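Local coordinates for protein transferrin (Manduca sexta, PDB 6WB6) that carries iron as an insect transferrin, binding one ferric ion per molecule together with a carbonate anion, at residues S144-K148 with D597-A601; L351-V357 with P380-Q386; K365-M369 with V630-N634; L421-E427 with S585-A591. One frame throughout, in Å; residues are numbered along the deposited sequence.

Interaction 1: S144-K148 with D597-A601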
loop_
_atom_site.group_PDB
_atom_site.type_symbol
_atom_site.label_atom_id
_atom_site.label_comp_id
_atom_site.label_asym_id
_atom_site.label_seq_id
_atom_site.Cartn_x
_atom_site.Cartn_y
_atom_site.Cartn_z
ATOM N N SER A 144 10.255 8.121 -20.125
ATOM C CA SER A 144 11.101 8.872 -19.207
ATOM C C SER A 144 10.427 9.052 -17.850
ATOM O O SER A 144 11.119 9.312 -16.857
ATOM C CB SER A 144 11.496 10.227 -19.812
ATOM O OG SER A 144 10.428 10.827 -20.533
ATOM N N ILE A 145 9.107 8.865 -17.764
ATOM C CA ILE A 145 8.389 9.018 -16.508
ATOM C C ILE A 145 7.528 7.779 -16.251
ATOM O O ILE A 145 7.375 6.905 -17.104
ATOM C CB ILE A 145 7.520 10.289 -16.491
ATOM C CG1 ILE A 145 6.512 10.244 -17.635
ATOM C CG2 ILE A 145 8.388 11.535 -16.590
ATOM C CD1 ILE A 145 5.588 11.500 -17.708
ATOM N N SER A 146 6.956 7.727 -15.056
ATOM C CA SER A 146 6.140 6.605 -14.647
ATOM C C SER A 146 4.766 6.620 -15.303
ATOM O O SER A 146 4.299 7.657 -15.783
ATOM C CB SER A 146 5.942 6.639 -13.150
ATOM O OG SER A 146 5.152 7.765 -12.836
ATOM N N PRO A 147 4.081 5.469 -15.315
ATOM C CA PRO A 147 2.687 5.454 -15.781
ATOM C C PRO A 147 1.765 6.434 -15.059
ATOM O O PRO A 147 0.894 7.016 -15.705
ATOM C CB PRO A 147 2.269 4.002 -15.531
ATOM C CG PRO A 147 3.551 3.219 -15.736
ATOM C CD PRO A 147 4.636 4.105 -15.184
ATOM N N LYS A 148 1.889 6.593 -13.737
ATOM C CA LYS A 148 1.020 7.543 -13.058
ATOM C C LYS A 148 1.281 8.954 -13.578
ATOM O O LYS A 148 0.342 9.706 -13.871
ATOM C CB LYS A 148 1.225 7.469 -11.546
ATOM C CG LYS A 148 0.219 8.280 -10.736
ATOM C CD LYS A 148 -1.246 7.935 -11.060
ATOM C CE LYS A 148 -1.525 6.406 -10.934
ATOM N NZ LYS A 148 -2.915 6.056 -11.327
ATOM N N ASP A 597 13.372 6.168 -9.909
ATOM C CA ASP A 597 13.003 5.753 -8.561
ATOM C C ASP A 597 11.492 5.843 -8.346
ATOM O O ASP A 597 10.894 4.974 -7.697
ATOM C CB ASP A 597 13.769 6.586 -7.536
ATOM C CG ASP A 597 15.251 6.206 -7.482
ATOM O OD1 ASP A 597 15.641 5.327 -8.263
ATOM O OD2 ASP A 597 16.026 6.774 -6.682
ATOM N N VAL A 598 10.850 6.863 -8.916
ATOM C CA VAL A 598 9.395 6.975 -8.826
ATOM C C VAL A 598 8.729 5.763 -9.477
ATOM O O VAL A 598 7.888 5.086 -8.866
ATOM C CB VAL A 598 8.940 8.313 -9.450
ATOM C CG1 VAL A 598 7.438 8.372 -9.620
ATOM C CG2 VAL A 598 9.452 9.478 -8.578
ATOM N N SER A 599 9.146 5.424 -10.693
ATOM C CA SER A 599 8.556 4.271 -11.363
ATOM C C SER A 599 8.768 2.975 -10.581
ATOM O O SER A 599 7.899 2.094 -10.593
ATOM C CB SER A 599 9.126 4.152 -12.772
ATOM O OG SER A 599 8.479 5.058 -13.640
ATOM N N ILE A 600 9.880 2.862 -9.859
ATOM C CA ILE A 600 10.197 1.624 -9.146
ATOM C C ILE A 600 9.467 1.557 -7.814
ATOM O O ILE A 600 8.947 0.505 -7.412
ATOM C CB ILE A 600 11.720 1.519 -8.960
ATOM C CG1 ILE A 600 12.365 1.206 -10.319
ATOM C CG2 ILE A 600 12.061 0.470 -7.911
ATOM C CD1 ILE A 600 13.852 0.962 -10.242
ATOM N N ALA A 601 9.453 2.664 -7.096
ATOM C CA ALA A 601 8.794 2.695 -5.806
ATOM C C ALA A 601 7.282 2.650 -5.946
ATOM O O ALA A 601 6.599 2.210 -5.030
ATOM C CB ALA A 601 9.203 3.962 -5.045
#
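Ser146 and Ser599 lie almost against each other, their CA atoms 4.7 Å apart, yet no hydrogen bond joins them. The Ser599 hydroxyl bonds close by along its own chain, and toward Ser146 it makes van der Waals contact: its OG is 3.0 Å from Ser146 CA and equally near Ser146 CB, a close approach of oxygen to these two carbons. Ser599 OG also comes within 3.4 Å of Ser146 N, but the angle is too poor for a bond. The Ser146 hydroxyl is engaged in its own chain. Its OG is placed between the backbone N and the carbonyl carbon (chi1 67°), where it caps the N-H of Glu149, making Ser146 the N-cap of helix 147-158. Across the contact this OG meets the CG1 methyl of Val598 at 4.0 Å. The patch is small, about 116 Å² in all, but largely buried, and it connects the first transferrin-like half of the chain with the second through the starts of two helices, well away from the iron site. Trp178 of helix 172-181 packs on both Ser146 and Val598, while Thr174 of the same helix also reaches Val598. Beyond Ser599, helix 597-611 lies against strand 422-428, with Ile600 and Ala601 both touching Val424.

Interaction 2: L351-V357 with P380-Q386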
loop_
_atom_site.group_PDB
_atom_site.type_symbol
_atom_site.label_atom_id
_atom_site.label_comp_id
_atom_site.label_asym_id
_atom_site.label_seq_id
_atom_site.Cartn_x
_atom_site.Cartn_y
_atom_site.Cartn_z
ATOM N N LEU A 351 4.507 -0.590 -19.157
ATOM C CA LEU A 351 5.705 -0.612 -18.329
ATOM C C LEU A 351 5.603 -1.726 -17.303
ATOM O O LEU A 351 4.543 -1.968 -16.727
ATOM C CB LEU A 351 5.925 0.725 -17.624
ATOM C CG LEU A 351 7.193 0.765 -16.771
ATOM C CD1 LEU A 351 8.456 0.585 -17.626
ATOM C CD2 LEU A 351 7.269 2.034 -15.977
ATOM N N VAL A 352 6.721 -2.400 -17.066
ATOM C CA VAL A 352 6.784 -3.517 -16.131
ATOM C C VAL A 352 7.927 -3.248 -15.177
ATOM O O VAL A 352 9.000 -2.807 -15.592
ATOM C CB VAL A 352 6.987 -4.860 -16.862
ATOM C CG1 VAL A 352 7.249 -6.000 -15.866
ATOM C CG2 VAL A 352 5.788 -5.164 -17.739
ATOM N N VAL A 353 7.688 -3.480 -13.898
ATOM C CA VAL A 353 8.723 -3.429 -12.884
ATOM C C VAL A 353 8.995 -4.868 -12.441
ATOM O O VAL A 353 8.075 -5.597 -12.028
ATOM C CB VAL A 353 8.319 -2.515 -11.722
ATOM C CG1 VAL A 353 7.064 -3.012 -11.023
ATOM C CG2 VAL A 353 9.457 -2.368 -10.730
ATOM N N ARG A 354 10.247 -5.289 -12.569
ATOM C CA ARG A 354 10.646 -6.675 -12.323
ATOM C C ARG A 354 11.320 -6.727 -10.964
ATOM O O ARG A 354 12.396 -6.148 -10.779
ATOM C CB ARG A 354 11.587 -7.196 -13.405
ATOM C CG ARG A 354 11.059 -7.074 -14.815
ATOM C CD ARG A 354 12.161 -7.266 -15.820
ATOM N NE ARG A 354 13.104 -6.142 -15.750
ATOM C CZ ARG A 354 14.262 -6.083 -16.400
ATOM N NH1 ARG A 354 14.650 -7.095 -17.174
ATOM N NH2 ARG A 354 15.052 -5.021 -16.250
ATOM N N LEU A 355 10.663 -7.361 -10.005
ATOM C CA LEU A 355 11.240 -7.562 -8.685
ATOM C C LEU A 355 11.992 -8.881 -8.690
ATOM O O LEU A 355 11.450 -9.898 -9.129
ATOM C CB LEU A 355 10.172 -7.598 -7.599
ATOM C CG LEU A 355 10.692 -8.058 -6.230
ATOM C CD1 LEU A 355 11.715 -7.111 -5.669
ATOM C CD2 LEU A 355 9.537 -8.277 -5.244
ATOM N N CYS A 356 13.218 -8.865 -8.196
ATOM C CA CYS A 356 14.005 -10.084 -8.123
ATOM C C CYS A 356 13.747 -10.746 -6.777
ATOM O O CYS A 356 13.798 -10.086 -5.734
ATOM C CB CYS A 356 15.490 -9.794 -8.300
ATOM S SG CYS A 356 16.438 -11.353 -8.495
ATOM N N VAL A 357 13.409 -12.034 -6.814
ATOM C CA VAL A 357 13.149 -12.831 -5.626
ATOM C C VAL A 357 14.150 -13.980 -5.582
ATOM O O VAL A 357 14.708 -14.386 -6.602
ATOM C CB VAL A 357 11.710 -13.372 -5.619
ATOM C CG1 VAL A 357 10.713 -12.228 -5.731
ATOM C CG2 VAL A 357 11.520 -14.330 -6.767
ATOM N N PRO A 380 3.204 0.656 -12.585
ATOM C CA PRO A 380 3.575 -0.489 -13.427
ATOM C C PRO A 380 3.160 -1.887 -12.956
ATOM O O PRO A 380 3.047 -2.194 -11.762
ATOM C CB PRO A 380 5.108 -0.405 -13.460
ATOM C CG PRO A 380 5.480 0.353 -12.244
ATOM C CD PRO A 380 4.395 1.361 -12.073
ATOM N N ILE A 381 2.927 -2.729 -13.960
ATOM C CA ILE A 381 2.690 -4.145 -13.728
ATOM C C ILE A 381 3.901 -4.734 -13.050
ATOM O O ILE A 381 5.050 -4.459 -13.433
ATOM C CB ILE A 381 2.415 -4.857 -15.065
ATOM C CG1 ILE A 381 1.104 -4.355 -15.659
ATOM C CG2 ILE A 381 2.372 -6.375 -14.897
ATOM C CD1 ILE A 381 1.064 -4.439 -17.170
ATOM N N LEU A 382 3.660 -5.569 -12.059
ATOM C CA LEU A 382 4.743 -6.209 -11.330
ATOM C C LEU A 382 5.098 -7.523 -12.018
ATOM O O LEU A 382 4.237 -8.390 -12.226
ATOM C CB LEU A 382 4.352 -6.427 -9.870
ATOM C CG LEU A 382 5.343 -7.125 -8.956
ATOM C CD1 LEU A 382 6.543 -6.256 -8.683
ATOM C CD2 LEU A 382 4.640 -7.477 -7.662
ATOM N N ASP A 383 6.354 -7.669 -12.386
ATOM C CA ASP A 383 6.826 -8.964 -12.832
ATOM C C ASP A 383 7.775 -9.519 -11.784
ATOM O O ASP A 383 8.273 -8.796 -10.919
ATOM C CB ASP A 383 7.483 -8.866 -14.195
ATOM C CG ASP A 383 7.724 -10.213 -14.819
ATOM O OD1 ASP A 383 7.320 -11.234 -14.209
ATOM O OD2 ASP A 383 8.307 -10.248 -15.921
ATOM N N CYS A 384 7.954 -10.832 -11.835
ATOM C CA CYS A 384 8.685 -11.579 -10.826
ATOM C C CYS A 384 9.793 -12.376 -11.504
ATOM O O CYS A 384 9.533 -13.128 -12.451
ATOM C CB CYS A 384 7.721 -12.504 -10.068
ATOM S SG CYS A 384 6.292 -11.612 -9.384
ATOM N N VAL A 385 11.016 -12.210 -11.020
ATOM C CA VAL A 385 12.191 -12.852 -11.595
ATOM C C VAL A 385 13.002 -13.476 -10.470
ATOM O O VAL A 385 13.241 -12.841 -9.438
ATOM C CB VAL A 385 13.046 -11.857 -12.392
ATOM C CG1 VAL A 385 14.388 -12.478 -12.751
ATOM C CG2 VAL A 385 12.292 -11.441 -13.652
ATOM N N GLN A 386 13.438 -14.714 -10.671
ATOM C CA GLN A 386 13.975 -15.520 -9.584
ATOM C C GLN A 386 15.437 -15.868 -9.826
ATOM O O GLN A 386 15.781 -16.502 -10.830
ATOM C CB GLN A 386 13.173 -16.800 -9.395
ATOM C CG GLN A 386 13.390 -17.403 -8.003
ATOM C CD GLN A 386 13.159 -18.877 -7.968
ATOM O OE1 GLN A 386 12.540 -19.439 -8.867
ATOM N NE2 GLN A 386 13.672 -19.524 -6.943
HETATM O O HOH W 1 2.175 -1.051 -16.393
#
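The parallel strand pair of a beta-alpha-beta unit is formed here by Leu351-Val357 and Pro380-Gln386, with helix 360-375 as the crossover, a building block of the fold that transferrins share with periplasmic binding proteins. Val353 N donates to Ile381 O and Val353 O accepts from Asp383 N at 2.7 Å, the N-H nearly straight at 170°. Leu355 repeats the pattern between Asp383 O and Val385 N, and Val357 N closes the ladder on Val385 O. On the face bearing Val353, the CG1 branch, set between backbone N and carbonyl carbon (chi1 61°), meets both Pro380 CG at 3.9 Å and Leu382 CD1 at 4.0 Å. On the face bearing Val352, its CG1 comes unusually near Asp383 CB, 3.3 Å. Nearby, the aliphatic base of Arg354 crosses Asp383, CG to CB 4.0 Å, while its guanidinium turns away to a salt bridge with Asp403. Disulfides fasten both strands, Cys356 to Cys393 and Cys384 to Cys366 of the crossover helix. Where the ladder begins, the bond from Ile381 N to Leu351 O is long, 3.3 Å, and a water helps to bridge it, donating to Leu351 O at 2.6 Å while accepting from Ile381 N.

Interaction 3: K365-M369 with V630-N634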
loop_
_atom_site.group_PDB
_atom_site.type_symbol
_atom_site.label_atom_id
_atom_site.label_comp_id
_atom_site.label_asym_id
_atom_site.label_seq_id
_atom_site.Cartn_x
_atom_site.Cartn_y
_atom_site.Cartn_z
ATOM N N LYS A 365 4.723 -15.765 -4.078
ATOM C CA LYS A 365 4.124 -14.621 -3.403
ATOM C C LYS A 365 4.162 -13.396 -4.300
ATOM O O LYS A 365 3.186 -12.634 -4.376
ATOM C CB LYS A 365 4.841 -14.350 -2.068
ATOM C CG LYS A 365 4.192 -13.223 -1.244
ATOM C CD LYS A 365 4.848 -12.986 0.109
ATOM C CE LYS A 365 4.247 -11.744 0.763
ATOM N NZ LYS A 365 4.707 -11.469 2.165
ATOM N N CYS A 366 5.265 -13.211 -5.021
ATOM C CA CYS A 366 5.371 -12.087 -5.948
ATOM C C CYS A 366 4.341 -12.196 -7.069
ATOM O O CYS A 366 3.761 -11.191 -7.501
ATOM C CB CYS A 366 6.792 -12.033 -6.507
ATOM S SG CYS A 366 7.057 -10.758 -7.711
ATOM N N ARG A 367 4.071 -13.416 -7.537
ATOM C CA ARG A 367 3.099 -13.582 -8.613
ATOM C C ARG A 367 1.674 -13.349 -8.127
ATOM O O ARG A 367 0.856 -12.804 -8.871
ATOM C CB ARG A 367 3.223 -14.967 -9.230
ATOM C CG ARG A 367 4.457 -15.069 -10.133
ATOM C CD ARG A 367 4.616 -16.473 -10.745
ATOM N NE ARG A 367 5.741 -16.503 -11.676
ATOM C CZ ARG A 367 6.418 -17.599 -11.999
ATOM N NH1 ARG A 367 6.085 -18.774 -11.458
ATOM N NH2 ARG A 367 7.431 -17.514 -12.861
ATOM N N ALA A 368 1.339 -13.802 -6.912
ATOM C CA ALA A 368 0.003 -13.535 -6.383
ATOM C C ALA A 368 -0.156 -12.047 -6.103
ATOM O O ALA A 368 -1.197 -11.458 -6.396
ATOM C CB ALA A 368 -0.250 -14.368 -5.119
ATOM N N MET A 369 0.903 -11.418 -5.603
ATOM C CA MET A 369 0.902 -9.976 -5.408
ATOM C C MET A 369 0.774 -9.229 -6.730
ATOM O O MET A 369 0.097 -8.200 -6.804
ATOM C CB MET A 369 2.176 -9.576 -4.678
ATOM C CG MET A 369 2.294 -8.130 -4.337
ATOM S SD MET A 369 3.520 -7.913 -3.051
ATOM C CE MET A 369 4.904 -8.797 -3.755
ATOM N N VAL A 630 8.600 -13.515 3.824
ATOM C CA VAL A 630 8.726 -13.693 2.389
ATOM C C VAL A 630 8.579 -12.329 1.722
ATOM O O VAL A 630 7.536 -11.678 1.855
ATOM C CB VAL A 630 7.685 -14.684 1.865
ATOM C CG1 VAL A 630 7.980 -15.005 0.431
ATOM C CG2 VAL A 630 7.683 -15.962 2.715
ATOM N N ILE A 631 9.618 -11.904 0.994
ATOM C CA ILE A 631 9.690 -10.598 0.319
ATOM C C ILE A 631 9.753 -9.470 1.336
ATOM O O ILE A 631 10.674 -8.653 1.307
ATOM C CB ILE A 631 8.519 -10.358 -0.653
ATOM C CG1 ILE A 631 8.542 -11.413 -1.757
ATOM C CG2 ILE A 631 8.656 -8.966 -1.286
ATOM C CD1 ILE A 631 7.501 -11.285 -2.806
ATOM N N PHE A 632 8.765 -9.395 2.219
ATOM C CA PHE A 632 8.758 -8.408 3.289
ATOM C C PHE A 632 8.864 -9.131 4.616
ATOM O O PHE A 632 8.408 -10.268 4.757
ATOM C CB PHE A 632 7.479 -7.529 3.262
ATOM C CG PHE A 632 7.177 -6.917 1.887
ATOM C CD1 PHE A 632 7.877 -5.818 1.434
ATOM C CD2 PHE A 632 6.211 -7.464 1.075
ATOM C CE1 PHE A 632 7.644 -5.282 0.187
ATOM C CE2 PHE A 632 5.947 -6.931 -0.172
ATOM C CZ PHE A 632 6.666 -5.825 -0.621
ATOM N N ASN A 633 9.447 -8.465 5.602
ATOM C CA ASN A 633 9.394 -9.024 6.941
ATOM C C ASN A 633 7.994 -8.867 7.501
ATOM O O ASN A 633 7.342 -7.840 7.293
ATOM C CB ASN A 633 10.402 -8.349 7.847
ATOM C CG ASN A 633 11.807 -8.724 7.483
ATOM O OD1 ASN A 633 12.164 -9.889 7.573
ATOM N ND2 ASN A 633 12.597 -7.753 7.021
ATOM N N ASN A 634 7.526 -9.904 8.196
ATOM C CA ASN A 634 6.210 -9.844 8.836
ATOM C C ASN A 634 6.078 -8.628 9.741
ATOM O O ASN A 634 4.972 -8.139 9.952
ATOM C CB ASN A 634 5.941 -11.123 9.648
ATOM C CG ASN A 634 5.670 -12.351 8.777
ATOM O OD1 ASN A 634 6.206 -12.496 7.663
ATOM N ND2 ASN A 634 4.848 -13.263 9.299
#
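The carbonyl oxygen of Val630 takes a hydrogen bond from the ammonium group of Lys365, with NZ 2.9 Å from O and lying in the carbonyl plane, and a weak one from Phe632 N. A second carbonyl, Ile620 O, also accepts from NZ. The lysine gets there fully extended, every torsion near 180°, and along the way its CD rests on Val630 CG1 at 3.7 Å. Replacing it with an alanine would probably leave the carbonyls of Val630 and Ile620 without this donor and uncover the Val630 methyl. The weak Phe632 N to Val630 O bond, together with the positive phi of Ile631 (67°), makes a classic gamma turn, which projects the Ile631 side chain toward helix 360-375. Its CD1 settles against the helix, 3.8 Å from Cys366 CB, and meets Met369 CE tip to tip at 3.7 Å. Met369 also makes a Met-aromatic contact: SD lies in the plane of the Phe632 ring at its edge, 3.9 Å from CE2 and 5.2 Å from the ring centroid. One face of that ring is covered by Ile631 CG2, while Trp588 meets it with its plane at about 50°.

Interaction 4: L421-E427 with S585-A591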
loop_
_atom_site.group_PDB
_atom_site.type_symbol
_atom_site.label_atom_id
_atom_site.label_comp_id
_atom_site.label_asym_id
_atom_site.label_seq_id
_atom_site.Cartn_x
_atom_site.Cartn_y
_atom_site.Cartn_z
ATOM N N LEU A 421 24.349 -0.098 -7.382
ATOM C CA LEU A 421 22.928 0.052 -7.118
ATOM C C LEU A 421 22.725 1.092 -6.033
ATOM O O LEU A 421 23.662 1.501 -5.349
ATOM C CB LEU A 421 22.318 -1.287 -6.700
ATOM C CG LEU A 421 22.602 -2.430 -7.671
ATOM C CD1 LEU A 421 22.156 -3.753 -7.051
ATOM C CD2 LEU A 421 21.883 -2.157 -8.965
ATOM N N HIS A 422 21.465 1.485 -5.841
ATOM C CA HIS A 422 21.140 2.494 -4.853
ATOM C C HIS A 422 19.758 2.210 -4.272
ATOM O O HIS A 422 18.882 1.684 -4.970
ATOM C CB HIS A 422 21.176 3.893 -5.484
ATOM C CG HIS A 422 20.025 4.169 -6.402
ATOM N ND1 HIS A 422 20.028 3.807 -7.736
ATOM C CD2 HIS A 422 18.838 4.784 -6.182
ATOM C CE1 HIS A 422 18.897 4.193 -8.298
ATOM N NE2 HIS A 422 18.155 4.788 -7.376
ATOM N N PRO A 423 19.526 2.565 -3.016
ATOM C CA PRO A 423 18.238 2.226 -2.389
ATOM C C PRO A 423 17.121 3.081 -2.937
ATOM O O PRO A 423 17.311 4.265 -3.208
ATOM C CB PRO A 423 18.473 2.498 -0.903
ATOM C CG PRO A 423 19.606 3.431 -0.840
ATOM C CD PRO A 423 20.440 3.250 -2.093
ATOM N N VAL A 424 15.949 2.471 -3.105
ATOM C CA VAL A 424 14.764 3.162 -3.601
ATOM C C VAL A 424 13.719 3.322 -2.513
ATOM O O VAL A 424 13.112 4.390 -2.376
ATOM C CB VAL A 424 14.171 2.431 -4.827
ATOM C CG1 VAL A 424 12.810 3.060 -5.247
ATOM C CG2 VAL A 424 15.139 2.451 -5.980
ATOM N N PHE A 425 13.466 2.258 -1.755
ATOM C CA PHE A 425 12.541 2.317 -0.627
ATOM C C PHE A 425 12.922 1.206 0.335
ATOM O O PHE A 425 13.619 0.250 -0.035
ATOM C CB PHE A 425 11.091 2.183 -1.070
ATOM C CG PHE A 425 10.782 0.879 -1.750
ATOM C CD1 PHE A 425 10.925 0.745 -3.119
ATOM C CD2 PHE A 425 10.373 -0.221 -1.013
ATOM C CE1 PHE A 425 10.661 -0.458 -3.746
ATOM C CE2 PHE A 425 10.109 -1.420 -1.640
ATOM C CZ PHE A 425 10.249 -1.539 -3.004
ATOM N N HIS A 426 12.481 1.367 1.575
ATOM C CA HIS A 426 12.857 0.500 2.676
ATOM C C HIS A 426 11.627 0.228 3.534
ATOM O O HIS A 426 10.594 0.906 3.414
ATOM C CB HIS A 426 13.958 1.140 3.514
ATOM C CG HIS A 426 13.551 2.452 4.095
ATOM N ND1 HIS A 426 13.922 3.660 3.544
ATOM C CD2 HIS A 426 12.767 2.748 5.161
ATOM C CE1 HIS A 426 13.415 4.641 4.269
ATOM N NE2 HIS A 426 12.705 4.111 5.252
ATOM N N GLU A 427 11.762 -0.777 4.409
ATOM C CA GLU A 427 10.730 -1.127 5.370
ATOM C C GLU A 427 10.708 -0.149 6.528
ATOM O O GLU A 427 11.740 0.383 6.947
ATOM C CB GLU A 427 10.943 -2.547 5.910
ATOM C CG GLU A 427 10.560 -3.598 4.913
ATOM C CD GLU A 427 10.639 -5.022 5.435
ATOM O OE1 GLU A 427 11.217 -5.263 6.519
ATOM O OE2 GLU A 427 10.151 -5.898 4.720
ATOM N N SER A 585 17.074 -0.839 7.375
ATOM C CA SER A 585 16.017 -1.837 7.355
ATOM C C SER A 585 16.043 -2.511 6.000
ATOM O O SER A 585 16.642 -1.994 5.058
ATOM C CB SER A 585 14.634 -1.212 7.574
ATOM O OG SER A 585 14.151 -0.616 6.384
ATOM N N ARG A 586 15.388 -3.665 5.895
ATOM C CA ARG A 586 15.302 -4.305 4.595
ATOM C C ARG A 586 15.009 -3.240 3.548
ATOM O O ARG A 586 14.062 -2.463 3.689
ATOM C CB ARG A 586 14.216 -5.370 4.566
ATOM C CG ARG A 586 13.943 -5.894 3.195
ATOM C CD ARG A 586 13.123 -7.182 3.236
ATOM N NE ARG A 586 13.868 -8.266 3.856
ATOM C CZ ARG A 586 13.369 -9.475 4.117
ATOM N NH1 ARG A 586 12.117 -9.790 3.805
ATOM N NH2 ARG A 586 14.131 -10.381 4.690
ATOM N N THR A 587 15.837 -3.212 2.506
ATOM C CA THR A 587 15.877 -2.145 1.509
ATOM C C THR A 587 15.852 -2.737 0.112
ATOM O O THR A 587 16.559 -3.714 -0.160
ATOM C CB THR A 587 17.140 -1.335 1.628
ATOM O OG1 THR A 587 17.196 -0.713 2.910
ATOM C CG2 THR A 587 17.174 -0.304 0.563
ATOM N N TRP A 588 15.077 -2.125 -0.778
ATOM C CA TRP A 588 15.053 -2.511 -2.179
ATOM C C TRP A 588 15.932 -1.560 -2.968
ATOM O O TRP A 588 15.848 -0.333 -2.801
ATOM C CB TRP A 588 13.621 -2.546 -2.726
ATOM C CG TRP A 588 12.882 -3.711 -2.138
ATOM C CD1 TRP A 588 12.614 -4.893 -2.741
ATOM C CD2 TRP A 588 12.318 -3.799 -0.805
ATOM N NE1 TRP A 588 11.924 -5.721 -1.880
ATOM C CE2 TRP A 588 11.743 -5.076 -0.682
ATOM C CE3 TRP A 588 12.245 -2.921 0.287
ATOM C CZ2 TRP A 588 11.115 -5.508 0.492
ATOM C CZ3 TRP A 588 11.602 -3.351 1.455
ATOM C CH2 TRP A 588 11.063 -4.631 1.547
ATOM N N VAL A 589 16.813 -2.127 -3.786
ATOM C CA VAL A 589 17.805 -1.332 -4.492
ATOM C C VAL A 589 17.588 -1.518 -5.979
ATOM O O VAL A 589 17.057 -2.537 -6.435
ATOM C CB VAL A 589 19.250 -1.691 -4.100
ATOM C CG1 VAL A 589 19.449 -1.514 -2.630
ATOM C CG2 VAL A 589 19.590 -3.095 -4.528
ATOM N N ALA A 590 18.007 -0.506 -6.735
ATOM C CA ALA A 590 17.827 -0.476 -8.174
ATOM C C ALA A 590 19.085 0.053 -8.845
ATOM O O ALA A 590 19.934 0.692 -8.221
ATOM C CB ALA A 590 16.632 0.396 -8.575
ATOM N N ALA A 591 19.189 -0.217 -10.142
ATOM C CA ALA A 591 20.326 0.267 -10.889
ATOM C C ALA A 591 20.116 1.730 -11.253
ATOM O O ALA A 591 19.072 2.337 -10.975
ATOM C CB ALA A 591 20.553 -0.579 -12.134
#
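Phe425 CG sits between its backbone N and carbonyl carbon (chi1 61°), whereas Trp588 CG is anti to its carbonyl carbon (chi1 -71°); these settings lay the two rings nearly parallel, planes 14° apart. They are slid so far that overlap is slight, and what covers the Phe425 face is Trp588 CB, a CH-pi contact 3.8 Å from the ring centroid. The ring atom Phe425 CE2 comes close to the indole, 3.2 Å from Trp588 CE3. The far edge of the indole abuts Glu427, whose CG is 3.6 Å from Trp588 CH2; its carboxylate bonds to Tyr429 through OE1 and to Asn633 N through OE2. A leucine in place of Trp588 would probably lose the indole alongside Phe425 CE2 and open a gap beside the Glu427 chain. The backbones pair antiparallel. Val424 N donates to Trp588 O at 2.8 Å and Trp588 N to Phe425 O, so Val424 and Phe425 together face one residue: a classic beta bulge that shifts the register. At one end Ser585 OG grips Glu427 O at 2.7 Å; at the other, His422 N and O pair with Ala590, and the imidazole NE2 bonds to Asp597. These are the two central strands of a four-stranded antiparallel sheet, flanked by strands 405-407 and 638-641, and their long connections through the 437-443 sheet are consistent with the paired hinge strands that link the two domains of a transferrin lobe.

How the interactions relate
All four contacts lie in or against one domain of the second transferrin half; interactions 1, 3 and 4 are buried, interaction 2 only partly. Interaction 4, the most extensive, is a bulged antiparallel ladder, interaction 2 a regular parallel one pinned by disulfides. The two ladders touch where Leu355 packs on Trp588. Interaction 3 adds a loop to the crossover helix of interaction 2 by a lysine bond and apolar tips, and polar bonds tie both it and interaction 1 to interaction 4. Interaction 1, the smallest, alone brings in the first half and has no hydrogen bond of its own; helix 597-611 packs Ile600 on Ala590 of interaction 4, and Pro147 of the other segment meets Leu351 of interaction 2.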